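Local coordinates for protein Emp47p (Saccharomyces cerevisiae, PDB 2A71) that takes part in the secretion of glycoproteins and is required for the exit of EMP46 from the endoplasmic reticulum, at residues G81-F86 with G196-N201. Residues are numbered along the deposited sequence; the frame is centred on the assembly and turned at random.
Sequences GISFWF and GVTAQN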
# COMPACT_ATOMS: atom_id res chain seq x y z
N GLY A 81 -1.24 2.42 10.81
CA GLY A 81 -1.22 1.45 9.72
C GLY A 81 -0.74 1.97 8.38
O GLY A 81 -0.77 3.17 8.12
N ILE A 82 -0.31 1.04 7.53
CA ILE A 82 0.22 1.36 6.20
C ILE A 82 -0.70 0.73 5.16
O ILE A 82 -1.15 -0.42 5.30
CB ILE A 82 1.71 0.87 6.04
CG1 ILE A 82 2.15 0.96 4.59
CG2 ILE A 82 1.89 -0.56 6.45
CD1 ILE A 82 3.57 0.58 4.39
N SER A 83 -1.01 1.48 4.11
CA SER A 83 -1.96 0.97 3.12
C SER A 83 -1.51 1.22 1.68
O SER A 83 -1.01 2.29 1.36
CB SER A 83 -3.39 1.49 3.40
OG SER A 83 -3.49 2.86 3.14
N PHE A 84 -1.69 0.21 0.83
CA PHE A 84 -1.24 0.25 -0.54
C PHE A 84 -2.43 0.29 -1.49
O PHE A 84 -3.42 -0.42 -1.30
CB PHE A 84 -0.37 -0.96 -0.81
CG PHE A 84 0.77 -1.13 0.17
CD1 PHE A 84 2.04 -0.62 -0.11
CD2 PHE A 84 0.59 -1.85 1.34
CE1 PHE A 84 3.09 -0.81 0.78
CE2 PHE A 84 1.64 -2.04 2.23
CZ PHE A 84 2.89 -1.51 1.95
N TRP A 85 -2.29 1.12 -2.52
CA TRP A 85 -3.42 1.61 -3.30
C TRP A 85 -3.23 1.33 -4.77
O TRP A 85 -2.14 1.55 -5.32
CB TRP A 85 -3.53 3.13 -3.19
CG TRP A 85 -3.63 3.70 -1.81
CD1 TRP A 85 -2.61 4.25 -1.07
CD2 TRP A 85 -4.81 3.84 -1.03
NE1 TRP A 85 -3.09 4.70 0.13
CE2 TRP A 85 -4.44 4.46 0.19
CE3 TRP A 85 -6.15 3.50 -1.22
CZ2 TRP A 85 -5.35 4.72 1.19
CZ3 TRP A 85 -7.05 3.77 -0.22
CH2 TRP A 85 -6.64 4.38 0.97
N PHE A 86 -4.33 0.92 -5.41
CA PHE A 86 -4.41 0.73 -6.87
C PHE A 86 -5.80 1.17 -7.23
O PHE A 86 -6.75 0.38 -7.32
CB PHE A 86 -4.14 -0.73 -7.28
CG PHE A 86 -4.01 -0.94 -8.77
CD1 PHE A 86 -2.87 -0.54 -9.43
CD2 PHE A 86 -5.02 -1.54 -9.49
CE1 PHE A 86 -2.75 -0.73 -10.77
CE2 PHE A 86 -4.91 -1.74 -10.83
CZ PHE A 86 -3.78 -1.34 -11.48
N GLY A 196 0.32 4.03 -5.13
CA GLY A 196 1.09 4.65 -4.08
C GLY A 196 0.88 3.93 -2.77
O GLY A 196 0.15 2.94 -2.71
N VAL A 197 1.56 4.42 -1.73
CA VAL A 197 1.39 3.93 -0.36
C VAL A 197 1.27 5.12 0.58
O VAL A 197 1.88 6.16 0.38
CB VAL A 197 2.59 3.05 0.09
CG1 VAL A 197 3.91 3.83 0.03
CG2 VAL A 197 2.36 2.49 1.48
N THR A 198 0.47 4.96 1.62
CA THR A 198 0.35 5.98 2.63
C THR A 198 0.42 5.33 4.00
O THR A 198 0.14 4.14 4.14
CB THR A 198 -0.98 6.72 2.50
OG1 THR A 198 -2.07 5.77 2.39
CG2 THR A 198 -1.01 7.57 1.22
N ALA A 199 0.79 6.12 4.99
CA ALA A 199 0.68 5.67 6.38
C ALA A 199 0.48 6.80 7.37
O ALA A 199 0.62 7.98 7.06
CB ALA A 199 1.90 4.86 6.77
N GLN A 200 0.13 6.36 8.57
CA GLN A 200 0.04 7.19 9.76
C GLN A 200 0.24 6.29 10.97
O GLN A 200 -0.15 5.13 10.94
CB GLN A 200 -1.34 7.82 9.82
CG GLN A 200 -2.45 6.92 10.41
CD GLN A 200 -3.84 7.49 10.18
OE1 GLN A 200 -4.00 8.56 9.56
NE2 GLN A 200 -4.86 6.79 10.70
N ASN A 201 0.84 6.81 12.04
CA ASN A 201 0.97 6.05 13.30
C ASN A 201 -0.04 6.42 14.40
O ASN A 201 -0.05 5.82 15.47
CB ASN A 201 2.40 6.10 13.84
CG ASN A 201 2.94 7.52 13.95
OD1 ASN A 201 2.19 8.48 14.11
ND2 ASN A 201 4.27 7.64 13.88
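W85 and T198 meet through a side-chain hydrogen bond on one face of two antiparallel strands. The indole NE1 of W85 gives its hydrogen to OG1 of T198 at 2.7 Å. The hydroxyl oxygen lies almost in the ring plane, and the bond is fairly straight, 161° at the hydrogen. T198 has OG1 between its backbone N and carbonyl carbon (chi1 49°), which turns the oxygen to the ring edge. S83 OG gives a weak hydrogen bond to T198 OG1 at 3.3 Å. T198 OG1 also bonds to the backbone O of Y99, so this buried hydroxyl has three polar partners. S83 CB sits over one face of the indole, toward its rim, and W52 stacks with the W85 ring.

The main chains satisfy each other in pairs. S83 and T198 exchange two bonds, S83 N to T198 O at 2.9 Å and T198 N to S83 O at 3.1 Å. At W85 and G196, the bond from W85 N to G196 O is 3.0 Å, but the return bond is weak. G81 and Q200 repeat this: G81 N reaches Q200 O at 2.9 Å, and Q200 N holds G81 O weakly.

These strands are central neighbours in one of the two antiparallel sheets of the legume-lectin-like beta-sandwich. I82 and F84 turn their own backbone groups to V112 and L110 of strand 108-113. V197 and A199 do the same with L51 and G49 of strand 48-59.

The other face, carrying I82, F84, V197 and A199, is apolar. V197 CG2 touches I82 CG1 at 3.5 Å and lies obliquely against F84 CE1 at 3.5 Å. F211 and I213 of strand 210-220, in the opposing sheet, pack against I82.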